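Long-range contacts in molybdopterin-guanine dinucleotide biosynthesis protein A (MobA) (Archaeoglobus fulgidus, PDB 3NGW), which probably acts as a GTP-binding nucleotidyltransferase in molybdenum cofactor biosynthesis, attaching a guanine nucleotide to molybdopterin as other MobA proteins do: residues 2-7 and 81-86; 72-77 and 140-145; 102-107 and 125-130; 112-117 and 131-136. All blocks are in the same frame, centred on the assembly; numbering follows the deposited sequence.

Contact 1: 2-7 and 81-86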
# COMPACT_ATOMS: atom_id res chain seq x y z
N LYS A 2 -12.70 1.58 0.57
CA LYS A 2 -11.97 0.33 0.75
C LYS A 2 -10.45 0.59 0.70
O LYS A 2 -9.95 1.28 -0.19
CB LYS A 2 -12.36 -0.67 -0.34
CG LYS A 2 -13.58 -1.51 -0.01
CD LYS A 2 -14.09 -2.26 -1.24
CE LYS A 2 -14.74 -1.29 -2.23
NZ LYS A 2 -15.00 -1.95 -3.53
N VAL A 3 -9.73 0.02 1.66
CA VAL A 3 -8.29 0.17 1.77
C VAL A 3 -7.58 -1.18 1.85
O VAL A 3 -7.94 -2.05 2.65
CB VAL A 3 -7.92 0.97 3.05
CG1 VAL A 3 -6.42 1.17 3.14
CG2 VAL A 3 -8.63 2.32 3.04
N ALA A 4 -6.56 -1.36 1.00
CA ALA A 4 -5.78 -2.60 0.99
C ALA A 4 -4.36 -2.25 1.43
O ALA A 4 -3.64 -1.58 0.71
CB ALA A 4 -5.76 -3.20 -0.43
N VAL A 5 -3.97 -2.71 2.61
CA VAL A 5 -2.64 -2.42 3.13
C VAL A 5 -1.68 -3.57 2.81
O VAL A 5 -1.92 -4.71 3.21
CB VAL A 5 -2.68 -2.18 4.66
CG1 VAL A 5 -1.31 -1.72 5.17
CG2 VAL A 5 -3.75 -1.12 4.98
N LEU A 6 -0.62 -3.27 2.06
CA LEU A 6 0.35 -4.28 1.67
C LEU A 6 1.38 -4.45 2.80
O LEU A 6 2.20 -3.56 3.02
CB LEU A 6 1.05 -3.86 0.37
CG LEU A 6 0.17 -3.55 -0.84
CD1 LEU A 6 1.04 -3.09 -1.99
CD2 LEU A 6 -0.64 -4.76 -1.24
N VAL A 7 1.32 -5.58 3.51
CA VAL A 7 2.23 -5.83 4.63
C VAL A 7 3.12 -7.06 4.45
O VAL A 7 3.73 -7.53 5.42
CB VAL A 7 1.44 -6.01 5.96
CG1 VAL A 7 0.44 -4.88 6.12
CG2 VAL A 7 0.74 -7.36 6.00
N ARG A 81 -9.26 -8.73 -6.36
CA ARG A 81 -10.06 -9.96 -6.48
C ARG A 81 -10.87 -10.22 -5.21
O ARG A 81 -11.87 -10.94 -5.24
CB ARG A 81 -9.15 -11.17 -6.76
CG ARG A 81 -8.40 -11.11 -8.08
CD ARG A 81 -9.33 -10.99 -9.27
NE ARG A 81 -8.60 -11.06 -10.54
CZ ARG A 81 -9.09 -10.68 -11.72
NH1 ARG A 81 -10.32 -10.20 -11.81
NH2 ARG A 81 -8.35 -10.79 -12.81
N HIS A 82 -10.45 -9.63 -4.10
CA HIS A 82 -11.14 -9.80 -2.83
C HIS A 82 -12.39 -8.95 -2.68
O HIS A 82 -13.46 -9.46 -2.34
CB HIS A 82 -10.20 -9.50 -1.67
CG HIS A 82 -10.85 -9.61 -0.33
ND1 HIS A 82 -11.28 -10.82 0.19
CD2 HIS A 82 -11.21 -8.67 0.57
CE1 HIS A 82 -11.88 -10.60 1.35
NE2 HIS A 82 -11.84 -9.31 1.60
N PHE A 83 -12.27 -7.64 -2.89
CA PHE A 83 -13.42 -6.77 -2.75
C PHE A 83 -13.56 -5.63 -3.75
O PHE A 83 -14.31 -4.69 -3.52
CB PHE A 83 -13.50 -6.23 -1.31
CG PHE A 83 -12.31 -5.40 -0.87
CD1 PHE A 83 -11.28 -5.08 -1.75
CD2 PHE A 83 -12.23 -4.93 0.44
CE1 PHE A 83 -10.20 -4.30 -1.33
CE2 PHE A 83 -11.15 -4.15 0.87
CZ PHE A 83 -10.13 -3.84 -0.01
N GLY A 84 -12.85 -5.72 -4.87
CA GLY A 84 -12.94 -4.70 -5.90
C GLY A 84 -12.03 -3.49 -5.78
O GLY A 84 -10.90 -3.60 -5.30
N SER A 85 -12.52 -2.34 -6.23
CA SER A 85 -11.77 -1.09 -6.20
C SER A 85 -11.39 -0.72 -4.78
O SER A 85 -12.14 -0.99 -3.83
CB SER A 85 -12.59 0.05 -6.83
OG SER A 85 -13.64 0.49 -5.98
N CYS A 86 -10.23 -0.10 -4.64
CA CYS A 86 -9.73 0.30 -3.34
C CYS A 86 -8.53 1.18 -3.54
O CYS A 86 -8.10 1.40 -4.67
CB CYS A 86 -9.28 -0.93 -2.55
SG CYS A 86 -7.93 -1.84 -3.39
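The ammonium nitrogen of K2 is gripped by two backbone carbonyls where helix 72-83 gives way to a turn. NZ lies 2.8 Å from F83 O, tilted 17° from that carbonyl's plane, and makes a second, weak bond of 3.0 Å to S85 O. K2 NZ thus bridges the carbonyls on either side of G84, which leaves helical geometry with positive phi (87°). The chain of K2 bends at chi3 (-71°), which turns NZ in toward the two oxygens while its methylenes run across one face of the F83 ring. There CD sits 3.6 Å above the ring plane, a CH-pi contact offset toward the rim; NZ itself is too far from the ring centre for more than a weak cation-pi attraction. V3 O meets the same ring at its edge, 3.9 Å from CZ. A4 CB packs against C86 SG at 3.9 Å. S85 OG turns elsewhere, to E109 of helix 98-111. The contact fastens the helix-to-strand turn to the first strand of the Rossmann-like GT-A sheet: strand 2-6 lies between strands 40-44 and 86-90, its backbone bonded to V42 and V87, with helix 28-36 packed on V3 and V5.

Contact 2: 72-77 and 140-145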
# COMPACT_ATOMS: atom_id res chain seq x y z
N SER A 72 4.48 -6.80 -5.02
CA SER A 72 3.43 -5.81 -4.89
C SER A 72 2.25 -6.03 -5.84
O SER A 72 1.09 -5.93 -5.43
CB SER A 72 4.01 -4.41 -5.11
OG SER A 72 5.03 -4.16 -4.16
N ILE A 73 2.55 -6.32 -7.10
CA ILE A 73 1.53 -6.57 -8.11
C ILE A 73 0.59 -7.70 -7.67
O ILE A 73 -0.62 -7.65 -7.93
CB ILE A 73 2.15 -6.98 -9.46
CG1 ILE A 73 3.10 -5.89 -9.96
CG2 ILE A 73 1.06 -7.19 -10.49
CD1 ILE A 73 3.83 -6.27 -11.25
N ALA A 74 1.14 -8.72 -7.02
CA ALA A 74 0.34 -9.85 -6.57
C ALA A 74 -0.53 -9.45 -5.39
O ALA A 74 -1.62 -10.00 -5.19
CB ALA A 74 1.25 -11.00 -6.18
N GLY A 75 -0.04 -8.50 -4.61
CA GLY A 75 -0.76 -8.02 -3.44
C GLY A 75 -1.92 -7.14 -3.85
O GLY A 75 -3.00 -7.25 -3.28
N ILE A 76 -1.69 -6.26 -4.82
CA ILE A 76 -2.74 -5.36 -5.29
C ILE A 76 -3.81 -6.21 -5.97
O ILE A 76 -5.01 -6.06 -5.70
CB ILE A 76 -2.17 -4.33 -6.29
CG1 ILE A 76 -1.21 -3.40 -5.57
CG2 ILE A 76 -3.30 -3.53 -6.93
CD1 ILE A 76 -0.41 -2.49 -6.50
N HIS A 77 -3.38 -7.12 -6.84
CA HIS A 77 -4.28 -8.01 -7.55
C HIS A 77 -5.16 -8.77 -6.57
O HIS A 77 -6.37 -8.88 -6.76
CB HIS A 77 -3.47 -9.01 -8.39
CG HIS A 77 -4.29 -10.10 -9.01
ND1 HIS A 77 -4.39 -11.36 -8.47
CD2 HIS A 77 -5.07 -10.11 -10.13
CE1 HIS A 77 -5.20 -12.10 -9.22
NE2 HIS A 77 -5.62 -11.36 -10.23
N ARG A 140 -2.13 -10.81 -15.47
CA ARG A 140 -1.36 -11.31 -16.60
C ARG A 140 0.12 -11.13 -16.29
O ARG A 140 0.93 -12.02 -16.55
CB ARG A 140 -1.72 -10.56 -17.89
CG ARG A 140 -3.11 -10.85 -18.40
CD ARG A 140 -3.32 -10.31 -19.80
NE ARG A 140 -4.74 -10.38 -20.17
CZ ARG A 140 -5.63 -9.44 -19.91
NH1 ARG A 140 -5.27 -8.33 -19.27
NH2 ARG A 140 -6.91 -9.60 -20.25
N ALA A 141 0.46 -9.99 -15.70
CA ALA A 141 1.84 -9.69 -15.34
C ALA A 141 2.39 -10.70 -14.34
O ALA A 141 3.54 -11.14 -14.44
CB ALA A 141 1.94 -8.28 -14.77
N ILE A 142 1.55 -11.07 -13.38
CA ILE A 142 1.90 -12.04 -12.34
C ILE A 142 2.14 -13.42 -12.96
O ILE A 142 3.11 -14.10 -12.62
CB ILE A 142 0.76 -12.17 -11.28
CG1 ILE A 142 0.52 -10.81 -10.60
CG2 ILE A 142 1.11 -13.24 -10.25
CD1 ILE A 142 -0.68 -10.80 -9.64
N LEU A 143 1.26 -13.83 -13.86
CA LEU A 143 1.39 -15.13 -14.48
C LEU A 143 2.58 -15.16 -15.46
O LEU A 143 3.19 -16.21 -15.66
CB LEU A 143 0.08 -15.51 -15.18
CG LEU A 143 -1.15 -15.62 -14.27
CD1 LEU A 143 -2.36 -16.06 -15.08
CD2 LEU A 143 -0.91 -16.63 -13.14
N GLN A 144 2.91 -14.01 -16.04
CA GLN A 144 4.03 -13.92 -16.98
C GLN A 144 5.36 -13.76 -16.26
O GLN A 144 6.41 -13.74 -16.90
CB GLN A 144 3.84 -12.75 -17.94
CG GLN A 144 2.67 -12.93 -18.89
CD GLN A 144 2.36 -11.69 -19.71
OE1 GLN A 144 1.39 -11.66 -20.45
NE2 GLN A 144 3.20 -10.67 -19.58
N GLY A 145 5.33 -13.64 -14.94
CA GLY A 145 6.55 -13.48 -14.18
C GLY A 145 7.14 -12.08 -14.30
O GLY A 145 8.36 -11.91 -14.33
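I142 drives its CD1 methyl against helix 72-83, where it overlaps A74 and H77 at once. CD1 lies 3.4 Å from A74 CA and 3.5 Å from H77 CB, so the methyl rests on the helix backbone as much as on side chains. Its nearest side-chain approach to A74 is longer, 4.0 Å from CD1 to A74 CB. The extended branch of I142 explains this reach: chi2 is 174°, which holds CD1 anti to CA, extended toward helix 72-83. One bond back, I142 CG1 meets I73 CG2 at 3.7 Å, the two isoleucines lying alongside each other and running antiparallel. I73 CD1 touches A141 CB only loosely, at 4.5 Å. The H77 imidazole also meets the I142 methyl obliquely, with H77 CG 3.7 Å from I142 CD1; the ring's ND1 is hydrogen-bonded to D65, which restrains its rotation. The pairing joins helix 72-83 to the last turns of helix 135-143, within the alpha/beta fold of the MobA-like domain. Just beyond, G145 ends that helix in a Schellman motif, its N bonded to I142 O. L138 extends the packing along I73 and I76. No hydrogen bond crosses between the two segments, so their cohesion here rests on dispersion and on the burial of largely apolar surface, with direction supplied by shape rather than by polar pairing.

Contact 3: 102-107 and 125-130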
# COMPACT_ATOMS: atom_id res chain seq x y z
N GLU A 102 -8.48 9.26 1.32
CA GLU A 102 -9.88 9.56 1.04
C GLU A 102 -9.97 10.32 -0.28
O GLU A 102 -10.80 10.01 -1.14
CB GLU A 102 -10.47 10.39 2.19
CG GLU A 102 -11.91 10.06 2.51
CD GLU A 102 -12.08 9.30 3.82
OE1 GLU A 102 -13.00 8.45 3.90
OE2 GLU A 102 -11.30 9.56 4.77
N HIS A 103 -9.11 11.32 -0.46
CA HIS A 103 -9.11 12.10 -1.69
C HIS A 103 -8.82 11.21 -2.90
O HIS A 103 -9.57 11.22 -3.88
CB HIS A 103 -8.07 13.21 -1.60
CG HIS A 103 -8.05 14.11 -2.80
ND1 HIS A 103 -9.13 14.88 -3.17
CD2 HIS A 103 -7.08 14.36 -3.71
CE1 HIS A 103 -8.82 15.56 -4.26
NE2 HIS A 103 -7.58 15.26 -4.61
N LEU A 104 -7.74 10.43 -2.83
CA LEU A 104 -7.36 9.54 -3.92
C LEU A 104 -8.50 8.61 -4.36
O LEU A 104 -8.74 8.45 -5.55
CB LEU A 104 -6.13 8.71 -3.53
CG LEU A 104 -4.82 9.50 -3.41
CD1 LEU A 104 -3.68 8.58 -3.00
CD2 LEU A 104 -4.51 10.17 -4.75
N TYR A 105 -9.19 8.02 -3.39
CA TYR A 105 -10.30 7.11 -3.67
C TYR A 105 -11.44 7.81 -4.39
O TYR A 105 -11.91 7.35 -5.43
CB TYR A 105 -10.84 6.51 -2.38
CG TYR A 105 -11.76 5.34 -2.62
CD1 TYR A 105 -11.26 4.12 -3.08
CD2 TYR A 105 -13.13 5.44 -2.39
CE1 TYR A 105 -12.10 3.04 -3.30
CE2 TYR A 105 -13.99 4.36 -2.62
CZ TYR A 105 -13.46 3.16 -3.07
OH TYR A 105 -14.28 2.08 -3.31
N LYS A 106 -11.88 8.92 -3.81
CA LYS A 106 -12.98 9.70 -4.38
C LYS A 106 -12.63 10.13 -5.80
O LYS A 106 -13.39 9.89 -6.74
CB LYS A 106 -13.25 10.93 -3.51
CG LYS A 106 -14.50 11.69 -3.87
CD LYS A 106 -14.60 12.99 -3.08
CE LYS A 106 -13.52 13.99 -3.51
NZ LYS A 106 -13.66 15.31 -2.81
N GLU A 107 -11.47 10.76 -5.95
CA GLU A 107 -11.02 11.22 -7.26
C GLU A 107 -10.85 10.06 -8.22
O GLU A 107 -11.15 10.17 -9.40
CB GLU A 107 -9.70 11.99 -7.14
CG GLU A 107 -9.86 13.42 -6.66
CD GLU A 107 -10.74 14.25 -7.58
OE1 GLU A 107 -10.39 14.40 -8.77
OE2 GLU A 107 -11.79 14.74 -7.11
N PRO A 125 3.23 3.95 -7.02
CA PRO A 125 2.19 2.93 -7.16
C PRO A 125 1.64 2.28 -5.89
O PRO A 125 0.53 1.75 -5.91
CB PRO A 125 2.84 1.90 -8.08
CG PRO A 125 3.91 2.67 -8.80
CD PRO A 125 4.46 3.53 -7.71
N LEU A 126 2.42 2.29 -4.82
CA LEU A 126 1.98 1.67 -3.58
C LEU A 126 1.24 2.62 -2.65
O LEU A 126 1.12 2.40 -1.45
CB LEU A 126 3.18 1.03 -2.86
CG LEU A 126 3.86 -0.05 -3.70
CD1 LEU A 126 4.87 -0.80 -2.86
CD2 LEU A 126 2.80 -1.01 -4.24
N LEU A 127 0.71 3.69 -3.23
CA LEU A 127 -0.06 4.67 -2.50
C LEU A 127 -0.96 5.31 -3.55
O LEU A 127 -0.81 6.49 -3.88
CB LEU A 127 0.86 5.70 -1.84
CG LEU A 127 0.33 6.46 -0.62
CD1 LEU A 127 -0.46 7.66 -1.02
CD2 LEU A 127 -0.52 5.51 0.22
N ALA A 128 -1.87 4.51 -4.09
CA ALA A 128 -2.79 4.96 -5.13
C ALA A 128 -4.10 4.17 -5.20
O ALA A 128 -4.28 3.15 -4.55
CB ALA A 128 -2.09 4.91 -6.48
N TYR A 129 -5.00 4.68 -6.03
CA TYR A 129 -6.31 4.08 -6.26
C TYR A 129 -6.24 3.10 -7.44
O TYR A 129 -5.64 3.39 -8.48
CB TYR A 129 -7.32 5.18 -6.58
CG TYR A 129 -8.61 4.68 -7.20
CD1 TYR A 129 -9.65 4.18 -6.41
CD2 TYR A 129 -8.75 4.61 -8.58
CE1 TYR A 129 -10.80 3.63 -7.00
CE2 TYR A 129 -9.88 4.07 -9.17
CZ TYR A 129 -10.90 3.58 -8.38
OH TYR A 129 -11.99 3.02 -9.00
N TYR A 130 -6.86 1.94 -7.27
CA TYR A 130 -6.91 0.93 -8.32
C TYR A 130 -8.36 0.46 -8.41
O TYR A 130 -9.00 0.21 -7.39
CB TYR A 130 -6.01 -0.29 -8.01
CG TYR A 130 -4.51 -0.01 -8.08
CD1 TYR A 130 -3.81 0.50 -6.98
CD2 TYR A 130 -3.79 -0.23 -9.26
CE1 TYR A 130 -2.44 0.80 -7.06
CE2 TYR A 130 -2.43 0.06 -9.34
CZ TYR A 130 -1.77 0.58 -8.25
OH TYR A 130 -0.43 0.91 -8.35
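Y105 and Y129 meet as an offset edge-to-face pair, the edge of Y129 directed at the face of Y105. The ring planes stand at 71° and the centroids are 5.7 Å apart, while the closest atoms, Y105 CD1 and Y129 CD1, approach to 3.7 Å. Although the first bond of the Y105 side chain leads away from segment 125-130, its CG lies trans to N (chi1 -167°), and the ring swings back far enough to bring CD1 and CE1 over to Y129. The first side-chain bond of Y129 points toward the helix, and its CB sits 3.7 Å from L104 O, so the tyrosine packs on the helix backbone as well as on a ring. Helix 98-111 here covers one side of the mixed sheet of a GT-A-type nucleotidyltransferase domain, in which short strand 129-130 runs antiparallel to both its neighbours, 86-90 and 115-119. The chain turns a corner at A128, just before that strand, and this brings L127 onto the helix too. The L104 and L127 side chains run nearly perpendicular, with 3.9 Å between L104 CD1 and L127 CD1; the same L104 methyl also lies 3.7 Å from L127 O. The phenol ends find polar partners of their own: Y129 OH bonds to E109, and Y105 OH makes a weak bond to S85.

Contact 4: 112-117 and 131-136. With CA (calcium ion), chain B.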
# COMPACT_ATOMS: atom_id res chain seq x y z
N GLY A 112 -13.10 7.57 -13.31
CA GLY A 112 -13.39 6.46 -14.20
C GLY A 112 -12.14 6.00 -14.95
O GLY A 112 -12.08 6.03 -16.18
N CYS A 113 -11.14 5.56 -14.19
CA CYS A 113 -9.87 5.11 -14.74
C CYS A 113 -9.50 3.80 -14.09
O CYS A 113 -10.09 3.43 -13.08
CB CYS A 113 -8.79 6.13 -14.41
SG CYS A 113 -8.67 6.43 -12.63
N ASP A 114 -8.52 3.08 -14.64
CA ASP A 114 -8.12 1.82 -14.02
C ASP A 114 -7.31 2.08 -12.75
O ASP A 114 -7.36 1.30 -11.81
CB ASP A 114 -7.32 0.96 -15.00
CG ASP A 114 -8.10 0.61 -16.24
OD1 ASP A 114 -9.26 0.17 -16.11
OD2 ASP A 114 -7.54 0.76 -17.34
N ALA A 115 -6.56 3.17 -12.73
CA ALA A 115 -5.77 3.52 -11.55
C ALA A 115 -5.45 5.01 -11.52
O ALA A 115 -5.29 5.65 -12.56
CB ALA A 115 -4.47 2.70 -11.53
N LEU A 116 -5.38 5.55 -10.31
CA LEU A 116 -5.04 6.95 -10.09
C LEU A 116 -3.81 6.89 -9.19
O LEU A 116 -3.91 6.52 -8.02
CB LEU A 116 -6.18 7.68 -9.37
CG LEU A 116 -5.87 9.14 -9.02
CD1 LEU A 116 -6.02 9.98 -10.27
CD2 LEU A 116 -6.81 9.66 -7.94
N ILE A 117 -2.66 7.25 -9.75
CA ILE A 117 -1.39 7.17 -9.03
C ILE A 117 -0.69 8.51 -8.86
O ILE A 117 -0.45 9.23 -9.83
CB ILE A 117 -0.44 6.20 -9.78
CG1 ILE A 117 -1.11 4.82 -9.88
CG2 ILE A 117 0.90 6.11 -9.08
CD1 ILE A 117 -0.36 3.82 -10.72
N ALA A 131 -8.89 0.37 -9.62
CA ALA A 131 -10.25 -0.08 -9.84
C ALA A 131 -10.16 -1.55 -10.23
O ALA A 131 -9.10 -2.03 -10.63
CB ALA A 131 -10.91 0.72 -10.95
N GLU A 132 -11.27 -2.27 -10.10
CA GLU A 132 -11.34 -3.69 -10.44
C GLU A 132 -10.94 -3.95 -11.88
O GLU A 132 -10.38 -5.00 -12.21
CB GLU A 132 -12.76 -4.20 -10.22
CG GLU A 132 -12.98 -5.64 -10.63
CD GLU A 132 -14.38 -6.12 -10.31
OE1 GLU A 132 -14.69 -6.29 -9.11
OE2 GLU A 132 -15.18 -6.32 -11.26
N SER A 133 -11.23 -2.99 -12.75
CA SER A 133 -10.95 -3.11 -14.18
C SER A 133 -9.46 -3.25 -14.51
O SER A 133 -9.10 -3.63 -15.63
CB SER A 133 -11.55 -1.92 -14.92
OG SER A 133 -11.15 -0.69 -14.33
N ALA A 134 -8.61 -2.95 -13.52
CA ALA A 134 -7.17 -3.03 -13.66
C ALA A 134 -6.61 -4.41 -13.27
O ALA A 134 -5.46 -4.72 -13.55
CB ALA A 134 -6.52 -1.97 -12.80
N ALA A 135 -7.44 -5.23 -12.64
CA ALA A 135 -7.01 -6.55 -12.18
C ALA A 135 -6.50 -7.54 -13.24
O ALA A 135 -5.55 -8.28 -12.98
CB ALA A 135 -8.13 -7.21 -11.38
N ASP A 136 -7.11 -7.57 -14.42
CA ASP A 136 -6.68 -8.50 -15.45
C ASP A 136 -5.26 -8.25 -15.91
O ASP A 136 -4.47 -9.19 -16.03
CB ASP A 136 -7.61 -8.44 -16.67
CG ASP A 136 -8.99 -8.97 -16.37
OD1 ASP A 136 -9.10 -9.99 -15.65
OD2 ASP A 136 -9.98 -8.37 -16.85
CA CA B . -11.91 -10.34 -16.35
O HOH W 1 -11.68 -8.91 -13.87
O HOH W 2 -10.53 -12.60 -17.17
O HOH W 3 -11.46 -11.65 -14.16
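D114 and A131 meet by a backbone hydrogen bond that joins the start of strand 115-119 to the exit of strand 129-130, neighbouring antiparallel strands of the GT-A-type sheet. A131 N lies 2.8 Å from D114 O, and the N-H...O angle of 173° makes the bond nearly straight, although the donor is tilted 33° from the carbonyl plane. This is the close-packed half. A134 CB presses on the same D114 O at 3.5 Å and also meets D114 CB, while A131 CB lies 3.5 Å from C113 O. D114 and A134 are 5.0 Å apart at their CA atoms, and the small residues A131, S133 and A134 are consistent with this close approach of the 3-10 turn 132-134 to the strand.

The exposed side is polar. S133 OG donates to D114 OD1 over 2.7 Å, using the anti lone pair of that oxygen. With chi1 at 52°, S133 OG is set between its own backbone N and carbonyl carbon, and this aims it at the carboxylate. The other oxygen, D114 OD2, accepts from N157 N, so both carboxylate oxygens are engaged and the group's rotation is fixed. Further along, where helix 135-143 begins, D136 faces a calcium ion and its waters. Three waters are the ion's other ligands, at long distances that suggest a loose site; the D136 carboxylate turns both oxygens to the calcium, OD2 at 2.8 Å and OD1 at 2.9 Å.

In the fold
Contacts 1, 3 and 4 reach one mixed sheet, while contact 2 joins two helices. Contacts 3 and 4, with centres 10 Å apart, contribute neighbouring antiparallel strands: Y129 O lies 2.8 Å from L116 N, a probable hydrogen bond. Contact 1 joins contact 3 through C86 O and Y130 N, 2.9 Å apart and probably bonded. Contacts 1 and 2 both use helix 72-83, with L6 CD2 packed 3.8 Å from G75 C, and contact 4 is nested inside the chain loop that contact 2 closes. The calcium at D136 in contact 4 also has contact 1 close by, since R81 NH2 forms a salt bridge of 3.0 Å to D136 OD1. D184 has been seen to bind Ca(2+), though not in this chain, and lies away from all four contacts.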